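Type II secretion system protein H (PDB 4DQ9) forms part of the pseudopilus tip complex of the Vibrio cholerae type II secretion system, which recognises and binds the toxins and proteases to be exported. Local coordinates at residues D4-S9 and L128-K133; G28-V33 and L45-D50; V33-D38 and L73-G78; G121-F126 and G149-L154. All blocks are in the same frame, centred on the assembly; numbering follows the deposited sequence. Where two conformers were deposited one is given.

Interaction 1: residues D4-S9 and L128-K133; sequences DEAKIS and LSIFPK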
# COMPACT_ATOMS: atom_id res chain seq x y z
N ASP A 4 3.76 4.11 33.74
CA ASP A 4 2.33 4.40 33.72
C ASP A 4 2.00 4.96 32.32
O ASP A 4 0.99 4.62 31.73
CB ASP A 4 2.04 5.44 34.81
CG ASP A 4 2.26 4.88 36.19
OD1 ASP A 4 1.81 3.71 36.43
OD2 ASP A 4 2.89 5.56 37.04
N GLU A 5 2.92 5.77 31.80
CA GLU A 5 2.81 6.31 30.46
C GLU A 5 2.77 5.26 29.40
O GLU A 5 2.05 5.40 28.39
CB GLU A 5 3.90 7.37 30.19
CG GLU A 5 3.78 8.61 31.01
CD GLU A 5 4.99 9.56 30.91
OE1 GLU A 5 5.89 9.28 30.10
OE2 GLU A 5 5.00 10.63 31.61
N ALA A 6 3.60 4.22 29.56
CA ALA A 6 3.65 3.14 28.57
C ALA A 6 2.30 2.44 28.46
O ALA A 6 1.80 2.12 27.38
CB ALA A 6 4.75 2.13 28.96
N LYS A 7 1.67 2.14 29.59
CA LYS A 7 0.35 1.54 29.62
C LYS A 7 -0.68 2.40 28.84
O LYS A 7 -1.44 1.94 28.05
CB LYS A 7 -0.14 1.37 31.03
CG LYS A 7 -1.51 0.72 31.11
CD LYS A 7 -1.85 0.30 32.53
CE LYS A 7 -3.31 -0.16 32.56
NZ LYS A 7 -3.69 -0.54 33.94
N ILE A 8 -0.71 3.67 29.17
CA ILE A 8 -1.67 4.62 28.61
C ILE A 8 -1.44 4.66 27.11
O ILE A 8 -2.47 4.74 26.32
CB ILE A 8 -1.45 6.01 29.24
CG1 ILE A 8 -1.96 6.01 30.66
CG2 ILE A 8 -2.13 7.10 28.38
CD1 ILE A 8 -1.70 7.33 31.40
N SER A 9 -0.16 4.67 26.70
CA SER A 9 0.17 4.72 25.24
C SER A 9 -0.23 3.43 24.56
O SER A 9 -0.77 3.51 23.39
CB SER A 9 1.63 4.98 24.99
OG SER A 9 1.97 6.26 25.36
N LEU A 128 3.16 -4.66 18.44
CA LEU A 128 3.74 -3.33 18.66
C LEU A 128 3.94 -3.27 20.18
O LEU A 128 2.99 -3.49 20.93
CB LEU A 128 2.83 -2.21 18.22
CG LEU A 128 3.47 -0.86 18.56
CD1 LEU A 128 4.26 -0.37 17.41
CD2 LEU A 128 2.40 0.13 18.96
N SER A 129 5.15 -2.95 20.61
CA SER A 129 5.34 -2.78 22.04
C SER A 129 5.85 -1.41 22.35
O SER A 129 6.51 -0.73 21.52
CB SER A 129 6.25 -3.83 22.53
OG SER A 129 7.50 -3.53 22.26
N ILE A 130 5.50 -0.98 23.55
CA ILE A 130 5.74 0.43 24.03
C ILE A 130 6.31 0.28 25.42
O ILE A 130 5.73 -0.37 26.26
CB ILE A 130 4.50 1.31 24.03
CG1 ILE A 130 3.88 1.49 22.59
CG2 ILE A 130 4.74 2.81 24.64
CD1 ILE A 130 2.46 2.08 22.50
N PHE A 131 7.38 0.95 25.65
CA PHE A 131 8.19 0.71 26.82
C PHE A 131 9.16 1.83 27.16
O PHE A 131 9.53 2.62 26.34
CB PHE A 131 8.96 -0.58 26.68
CG PHE A 131 9.76 -0.65 25.41
CD1 PHE A 131 9.16 -1.04 24.23
CD2 PHE A 131 11.10 -0.26 25.36
CE1 PHE A 131 9.85 -1.14 23.06
CE2 PHE A 131 11.84 -0.33 24.16
CZ PHE A 131 11.22 -0.72 22.98
N PRO A 132 9.56 1.89 28.43
CA PRO A 132 10.41 2.98 28.82
C PRO A 132 11.80 2.84 28.16
O PRO A 132 12.43 1.72 28.02
CB PRO A 132 10.57 2.78 30.33
CG PRO A 132 9.34 2.12 30.70
CD PRO A 132 9.06 1.16 29.59
N LYS A 133 12.34 4.02 27.84
CA LYS A 133 13.78 4.13 27.33
C LYS A 133 14.72 3.44 28.32
O LYS A 133 14.58 3.63 29.49
CB LYS A 133 14.20 5.56 27.04
CG LYS A 133 15.50 5.76 26.37
CD LYS A 133 15.81 7.28 26.12
CE LYS A 133 14.73 8.03 25.45
NZ LYS A 133 14.99 9.51 25.57
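I130 carries the strand's side of this contact, and both of its branches close on S9. CD1, at the end of the longer branch, lies 3.6 Å from the backbone O of S9, while the shorter branch sets CG2 3.8 Å from S9 CB. CG2 stands anti to the backbone N of I130 and CG1 beside that nitrogen (chi1 -61°), a splay that lets both branches reach S9. One turn earlier the methyl of A6 meets the strand backbone: its CB is 3.8 Å from I130 O, then 4.3 Å from F131 CA, with the ring carbon CD of P132 at 4.5 Å from A6 CB. Of the CA atoms, those of A6 and F131 come nearest, 5.4 Å apart, and the phenyl group of F131 leaves on the far side of the strand. The two segments run nearly antiparallel, 161° between their directions, with axes 7.4 Å apart. Strand 126-132 is held from its flanks, where I130 bonds to W141 and F131 to Q72 through their backbones. A6 and S9 also pack on L71 of the adjoining strand, so the helix spans two strands. No hydrogen bond joins helix to strand here; the contact is van der Waals packing, consistent with small residues at A6 and S9 allowing the helix a close approach to the sheet.

Interaction 2: residues G28-V33 and L45-D50; sequences GQDFGV and LQLTAD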
# COMPACT_ATOMS: atom_id res chain seq x y z
N GLY A 28 -16.40 -0.23 4.21
CA GLY A 28 -15.92 -0.87 2.98
C GLY A 28 -14.63 -0.28 2.42
O GLY A 28 -14.23 -0.49 1.22
N GLN A 29 -13.96 0.50 3.23
CA GLN A 29 -12.74 1.17 2.78
C GLN A 29 -11.57 0.55 3.55
O GLN A 29 -11.77 -0.10 4.58
CB GLN A 29 -12.78 2.68 2.94
CG GLN A 29 -13.94 3.43 2.15
CD GLN A 29 -14.10 3.21 0.57
OE1 GLN A 29 -13.14 3.33 -0.24
NE2 GLN A 29 -15.35 2.96 0.15
N ASP A 30 -10.35 0.69 3.01
CA ASP A 30 -9.15 0.10 3.65
C ASP A 30 -8.38 1.23 4.35
O ASP A 30 -8.28 2.40 3.87
CB ASP A 30 -8.20 -0.51 2.66
CG ASP A 30 -8.68 -1.78 1.99
OD1 ASP A 30 -9.63 -2.45 2.41
OD2 ASP A 30 -8.03 -2.13 0.97
N PHE A 31 -7.85 0.89 5.52
CA PHE A 31 -7.03 1.75 6.35
C PHE A 31 -5.70 1.10 6.66
O PHE A 31 -5.46 0.00 6.20
CB PHE A 31 -7.82 2.10 7.64
CG PHE A 31 -9.08 2.87 7.36
CD1 PHE A 31 -10.30 2.22 7.06
CD2 PHE A 31 -9.09 4.27 7.34
CE1 PHE A 31 -11.44 2.91 6.80
CE2 PHE A 31 -10.23 4.96 7.03
CZ PHE A 31 -11.41 4.33 6.79
N GLY A 32 -4.84 1.79 7.36
CA GLY A 32 -3.56 1.24 7.62
C GLY A 32 -2.89 2.01 8.75
O GLY A 32 -3.29 3.13 9.05
N VAL A 33 -1.80 1.45 9.32
CA VAL A 33 -1.04 2.15 10.33
C VAL A 33 0.43 2.13 9.87
O VAL A 33 0.96 1.10 9.44
CB VAL A 33 -1.11 1.51 11.71
CG1 VAL A 33 -0.15 2.25 12.60
CG2 VAL A 33 -2.50 1.44 12.19
N LEU A 45 -3.80 5.90 8.45
CA LEU A 45 -3.96 6.20 7.01
C LEU A 45 -5.21 5.53 6.41
O LEU A 45 -5.69 4.50 6.88
CB LEU A 45 -2.76 5.66 6.26
CG LEU A 45 -1.44 6.21 6.77
CD1 LEU A 45 -0.26 5.43 6.18
CD2 LEU A 45 -1.28 7.69 6.47
N GLN A 46 -5.73 6.14 5.33
CA GLN A 46 -6.76 5.63 4.50
C GLN A 46 -6.26 5.50 3.07
O GLN A 46 -5.53 6.32 2.59
CB GLN A 46 -7.97 6.52 4.53
CG GLN A 46 -9.21 5.97 3.77
CD GLN A 46 -10.41 6.92 3.71
OE1 GLN A 46 -10.24 8.15 3.73
NE2 GLN A 46 -11.65 6.33 3.58
N LEU A 47 -6.65 4.42 2.42
CA LEU A 47 -6.28 4.23 1.00
C LEU A 47 -7.44 4.80 0.09
O LEU A 47 -8.67 4.46 0.28
CB LEU A 47 -6.12 2.74 0.75
CG LEU A 47 -5.80 2.41 -0.71
CD1 LEU A 47 -4.56 3.10 -1.13
CD2 LEU A 47 -5.68 0.88 -0.90
N THR A 48 -7.14 5.67 -0.85
CA THR A 48 -8.15 6.15 -1.80
C THR A 48 -7.51 5.90 -3.18
O THR A 48 -6.25 5.89 -3.31
CB THR A 48 -8.39 7.68 -1.68
OG1 THR A 48 -7.11 8.31 -1.84
CG2 THR A 48 -8.99 7.97 -0.25
N ALA A 49 -8.34 5.70 -4.17
CA ALA A 49 -7.85 5.40 -5.50
C ALA A 49 -7.18 6.65 -6.08
O ALA A 49 -6.16 6.57 -6.73
CB ALA A 49 -9.01 4.94 -6.43
N ASP A 50 -7.74 7.81 -5.81
CA ASP A 50 -7.21 8.97 -6.43
C ASP A 50 -6.02 9.60 -5.76
O ASP A 50 -5.36 10.34 -6.40
CB ASP A 50 -8.29 10.05 -6.75
CG ASP A 50 -9.06 10.51 -5.57
OD1 ASP A 50 -9.19 9.79 -4.53
OD2 ASP A 50 -9.63 11.61 -5.76
O HOH W 1 -10.03 1.87 0.35
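F31 and Q46 form the central side-chain pair of this beta hairpin, as an antiparallel non-hydrogen-bonded pair with CA atoms 4.3 Å apart. The two side chains run side by side in the same direction, the ring and the amide plane only 9° apart, and F31 CE2 comes within 3.6 Å of Q46 CG. Q46 can follow the ring because CG is anti to its backbone N (chi1 -174°) and the chain stays extended beyond; its NE2 ends 3.9 Å from CB of Q29. Near the plane of the F31 ring, L45 O sits at the edge. Three backbone bonds fasten the strands. G32 and L45 exchange two, of which L45 N to G32 O is nearly straight, whereas G32 N reaches L45 O at a bent 136°. The third, L47 N to D30 O, spans 3.0 Å and is practically linear. Beyond it water takes over: one molecule accepts from D30 N at 2.9 Å and lies 2.9 Å from L47 O. The carboxylate of D30 has its own partner, OD1 accepting from S119 N. D30 and L47 pack on L47 and D30 of the second subunit. Strand 31-36 lies inside its four-stranded sheet, between 41-48 and 115-117. F31 also packs edge-to-face on W56 and against L20, E23 and A24 of helix 2-27.

Interaction 3: residues V33-D38 and L73-G78; sequences VRIDVD and LDFELG. With NA (sodium ion), chain C.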
# COMPACT_ATOMS: atom_id res chain seq x y z
N VAL A 33 -1.80 1.45 9.32
CA VAL A 33 -1.04 2.15 10.33
C VAL A 33 0.43 2.13 9.87
O VAL A 33 0.96 1.10 9.44
CB VAL A 33 -1.11 1.51 11.71
CG1 VAL A 33 -0.15 2.25 12.60
CG2 VAL A 33 -2.50 1.44 12.19
N ARG A 34 1.05 3.33 9.77
CA ARG A 34 2.49 3.45 9.53
C ARG A 34 3.21 3.64 10.88
O ARG A 34 2.76 4.49 11.68
CB ARG A 34 2.82 4.55 8.58
CG ARG A 34 4.31 4.38 8.22
CD ARG A 34 4.73 5.27 7.20
NE ARG A 34 4.74 6.59 7.82
CZ ARG A 34 3.96 7.60 7.48
NH1 ARG A 34 3.06 7.50 6.53
NH2 ARG A 34 4.10 8.73 8.18
N ILE A 35 4.14 2.73 11.23
CA ILE A 35 4.91 2.88 12.41
C ILE A 35 6.30 3.42 12.02
O ILE A 35 6.97 2.85 11.16
CB ILE A 35 5.07 1.45 13.01
CG1 ILE A 35 3.72 0.74 13.20
CG2 ILE A 35 5.88 1.54 14.35
CD1 ILE A 35 3.81 -0.80 13.51
N ASP A 36 6.76 4.49 12.68
CA ASP A 36 8.07 5.11 12.45
C ASP A 36 8.84 4.99 13.76
O ASP A 36 8.65 5.73 14.68
CB ASP A 36 7.90 6.52 12.00
CG ASP A 36 7.18 6.66 10.56
OD1 ASP A 36 7.51 5.90 9.57
OD2 ASP A 36 6.40 7.69 10.30
N VAL A 37 9.65 3.95 13.86
CA VAL A 37 10.31 3.62 15.13
C VAL A 37 11.30 4.69 15.48
O VAL A 37 11.51 4.96 16.62
CB VAL A 37 10.97 2.21 15.08
CG1 VAL A 37 9.95 1.12 14.98
CG2 VAL A 37 12.06 1.95 13.99
N ASP A 38 11.92 5.31 14.46
CA ASP A 38 12.95 6.30 14.81
C ASP A 38 12.42 7.59 15.39
O ASP A 38 13.12 8.19 16.19
CB ASP A 38 13.87 6.54 13.60
CG ASP A 38 14.61 5.26 13.18
OD1 ASP A 38 14.75 4.34 14.02
OD2 ASP A 38 15.01 5.14 11.99
N LEU A 73 9.14 2.83 21.11
CA LEU A 73 8.32 1.79 20.58
C LEU A 73 9.12 0.87 19.60
O LEU A 73 10.17 1.24 19.06
CB LEU A 73 7.08 2.22 19.95
CG LEU A 73 7.10 3.23 18.84
CD1 LEU A 73 7.46 2.63 17.54
CD2 LEU A 73 5.70 3.75 18.66
N ASP A 74 8.56 -0.29 19.39
CA ASP A 74 9.12 -1.28 18.48
C ASP A 74 8.07 -2.21 17.93
O ASP A 74 6.94 -2.21 18.46
CB ASP A 74 10.21 -2.06 19.20
CG ASP A 74 11.27 -2.63 18.27
OD1 ASP A 74 11.15 -2.61 16.99
OD2 ASP A 74 12.37 -3.03 18.83
N PHE A 75 8.35 -2.92 16.87
CA PHE A 75 7.31 -3.76 16.31
C PHE A 75 7.98 -4.99 15.59
O PHE A 75 9.16 -4.91 15.18
CB PHE A 75 6.33 -3.06 15.38
CG PHE A 75 6.82 -2.71 14.01
CD1 PHE A 75 7.72 -1.66 13.83
CD2 PHE A 75 6.33 -3.40 12.91
CE1 PHE A 75 8.21 -1.30 12.56
CE2 PHE A 75 6.81 -3.08 11.61
CZ PHE A 75 7.79 -2.02 11.45
N GLU A 76 7.17 -6.02 15.46
CA GLU A 76 7.48 -7.27 14.78
C GLU A 76 6.32 -7.49 13.81
O GLU A 76 5.14 -7.19 14.16
CB GLU A 76 7.50 -8.50 15.73
CG GLU A 76 8.57 -8.56 16.67
CD GLU A 76 8.36 -9.52 17.79
OE1 GLU A 76 7.20 -9.78 18.25
OE2 GLU A 76 9.40 -9.99 18.25
N LEU A 77 6.63 -7.94 12.59
CA LEU A 77 5.62 -8.48 11.67
C LEU A 77 5.59 -9.94 11.66
O LEU A 77 6.61 -10.57 11.41
CB LEU A 77 5.95 -8.04 10.22
CG LEU A 77 5.98 -6.51 10.13
CD1 LEU A 77 6.46 -5.99 8.75
CD2 LEU A 77 4.65 -5.88 10.38
N GLY A 78 4.41 -10.47 11.96
CA GLY A 78 4.17 -11.89 11.93
C GLY A 78 5.13 -12.52 12.92
O GLY A 78 5.28 -12.04 14.04
NA NA C . 4.06 7.21 11.62
O HOH W 2 11.11 3.74 19.08
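I35 reaches across from strand 33-36 to L73 and F75. Its CB is 4.2 Å from CD1 of the F75 ring. From there CG2, anti to the backbone N, sits between L73 CD1 and F75 CD1, 3.7 Å from each, while the longer branch carries CD1 over the phenyl face. That terminal methyl stands 3.9 Å from the ring centroid of F75, 24° off the normal, a CH-pi contact displaced toward the rim of the ring. V37 comes to the same ring from another direction: its CG1 lies in the ring plane at the edge, 3.7 Å from F75 CD1, so face and edge are met by different residues. L73 CD1 also touches V37, lying 3.9 Å from V37 CA. One water ties the backbones, donating to V37 O and accepting from L73 N. On the far side of strand 33-36, R34 grips D36 side-on, NE and NH2 both directed to OD2 and NE at 3.2 Å from it. The same OD2 binds a sodium ion at 2.7 Å, with T43 OG1 as a further ligand, and R34 NH1 makes a salt bridge to E110. The strands cross at 123° without backbone pairing, for they belong to different sheets. I35 also packs on L128 and L115, placing it in the apolar layer between the two antiparallel sheets of this GspH-family minor pseudopilin, with a sodium site on the side of the strand facing away from 73-78.

Interaction 4: residues G121-F126 and G149-L154; sequences GEVTPF and GTLRLL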
# COMPACT_ATOMS: atom_id res chain seq x y z
N GLY A 121 -12.04 -6.99 7.21
CA GLY A 121 -11.79 -7.27 8.62
C GLY A 121 -10.43 -7.87 9.00
O GLY A 121 -10.09 -7.97 10.17
N GLU A 122 -9.60 -8.18 8.00
CA GLU A 122 -8.26 -8.72 8.17
C GLU A 122 -7.28 -7.63 8.54
O GLU A 122 -7.40 -6.47 8.07
CB GLU A 122 -7.74 -9.42 6.93
CG GLU A 122 -8.65 -10.59 6.48
CD GLU A 122 -7.97 -11.89 6.05
OE1 GLU A 122 -6.84 -11.81 5.44
OE2 GLU A 122 -8.58 -12.99 6.32
N VAL A 123 -6.33 -8.01 9.39
CA VAL A 123 -5.34 -7.04 9.82
C VAL A 123 -4.02 -7.78 9.69
O VAL A 123 -3.89 -8.95 10.09
CB VAL A 123 -5.59 -6.52 11.30
CG1 VAL A 123 -4.43 -5.68 11.82
CG2 VAL A 123 -6.97 -5.80 11.48
N THR A 124 -3.03 -7.04 9.23
CA THR A 124 -1.67 -7.58 9.17
C THR A 124 -1.19 -8.14 10.54
O THR A 124 -1.32 -7.43 11.54
CB THR A 124 -0.68 -6.51 8.76
OG1 THR A 124 -1.11 -5.89 7.53
CG2 THR A 124 0.77 -6.95 8.79
N PRO A 125 -0.66 -9.41 10.58
CA PRO A 125 -0.22 -9.92 11.89
C PRO A 125 0.96 -9.16 12.37
O PRO A 125 1.90 -8.99 11.63
CB PRO A 125 0.01 -11.37 11.63
CG PRO A 125 -0.78 -11.70 10.36
CD PRO A 125 -0.75 -10.49 9.56
N PHE A 126 0.92 -8.72 13.62
CA PHE A 126 2.05 -7.93 14.13
C PHE A 126 1.99 -7.90 15.66
O PHE A 126 0.93 -8.19 16.25
CB PHE A 126 2.02 -6.46 13.58
CG PHE A 126 0.96 -5.62 14.28
CD1 PHE A 126 -0.45 -5.67 13.98
CD2 PHE A 126 1.32 -4.80 15.39
CE1 PHE A 126 -1.39 -4.98 14.70
CE2 PHE A 126 0.38 -4.11 16.10
CZ PHE A 126 -1.01 -4.15 15.80
N GLY A 149 -8.15 -10.45 12.23
CA GLY A 149 -8.59 -9.20 12.84
C GLY A 149 -8.69 -9.28 14.36
O GLY A 149 -9.11 -8.32 15.02
N THR A 150 -8.37 -10.44 14.93
CA THR A 150 -8.37 -10.57 16.39
C THR A 150 -7.14 -9.91 16.99
O THR A 150 -6.04 -10.05 16.55
CB THR A 150 -8.40 -12.02 16.88
OG1 THR A 150 -9.69 -12.58 16.58
CG2 THR A 150 -8.21 -12.06 18.42
N LEU A 151 -7.39 -9.19 18.03
CA LEU A 151 -6.52 -8.09 18.41
C LEU A 151 -6.48 -8.18 19.91
O LEU A 151 -7.56 -8.39 20.51
CB LEU A 151 -7.17 -6.77 17.99
CG LEU A 151 -7.02 -6.28 16.51
CD1 LEU A 151 -6.35 -7.29 15.51
CD2 LEU A 151 -8.33 -5.75 16.01
N ARG A 152 -5.32 -7.98 20.52
CA ARG A 152 -5.13 -8.17 21.98
C ARG A 152 -4.28 -7.04 22.52
O ARG A 152 -3.33 -6.62 21.86
CB ARG A 152 -4.38 -9.46 22.29
CG ARG A 152 -5.13 -10.72 22.17
CD ARG A 152 -5.61 -11.18 23.54
NE ARG A 152 -4.72 -12.12 24.22
CZ ARG A 152 -5.00 -12.62 25.41
NH1 ARG A 152 -6.12 -12.24 26.02
NH2 ARG A 152 -4.18 -13.48 26.00
N LEU A 153 -4.57 -6.59 23.73
CA LEU A 153 -3.73 -5.69 24.47
C LEU A 153 -3.12 -6.56 25.59
O LEU A 153 -3.87 -7.22 26.32
CB LEU A 153 -4.58 -4.63 25.12
CG LEU A 153 -3.84 -3.71 26.08
CD1 LEU A 153 -2.78 -2.83 25.45
CD2 LEU A 153 -4.94 -2.89 26.63
N LEU A 154 -1.81 -6.60 25.65
CA LEU A 154 -1.12 -7.49 26.63
C LEU A 154 -0.23 -6.64 27.54
O LEU A 154 0.53 -5.78 27.11
CB LEU A 154 -0.30 -8.57 25.97
CG LEU A 154 -1.05 -9.47 24.99
CD1 LEU A 154 -0.17 -9.92 23.86
CD2 LEU A 154 -1.59 -10.67 25.64
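With CG1 anti to its backbone N (chi1 171°), V123 holds CG2 beside that nitrogen and directed at the other segment, 4.3 Å from L151 CD1. The two residues meet where the loop leading into strand 126-132 runs past the turn ahead of strand 151-154. The setting is the globular domain of a type II minor pseudopilin, where a long N-terminal helix packs against antiparallel sheet. G149 supplies the second torsional element. Its phi of 94° is a left-handed conformation in which a CB would be jammed against the carbonyl O of the residue before, and the place of a CB is in any case taken by G121 O. G121 likewise has a positive phi, and E122 and G149 are the residues whose CA atoms come nearest, 4.7 Å apart. In one of the two conformers of G149, V123 CG2 also rests 4.0 Å from G149 CA. No hydrogen bond is exchanged between the two segments. What fixes the loop are bonds to its flanks: V123 pairs through its backbone with E147, F126 with A145, and T124 with F116. Helix 2-27 lies beneath both segments, V123 packing on N21 and L151 on L18, with F126 on F13 and L17. T124 OG1 hydrogen-bonds to A49 O of the second subunit. Closest of all across the two segments, though tied to that same single conformer of G149, is a CA-H...O contact, G149 CA lying 3.3 Å from G121 O with an angle of 129° at the hydrogen.

In the fold
Interactions 2 and 3 both use strand 31-36 and share V33, though their centres lie 19 Å apart: interaction 2 pairs it with its hairpin partner, interaction 3 packs it on strand 71-77 of the other sheet. Strand 71-77 neighbours strand 126-132, so interactions 1 and 3, with centres 13 Å apart, meet through S129 and D74. Interaction 4 reaches the same sheet and touches interaction 3 at G78 and P125. Along the chain, interactions 2 and 3 are nested within the loop closed by interaction 1, which interaction 4 crosses. Interactions 1 and 2 sit on opposite sides of the chain's centre, their own centres about 27 Å apart. Helix and two sheets are thereby joined in one compact domain, and interactions 2 and 4 also touch the second subunit.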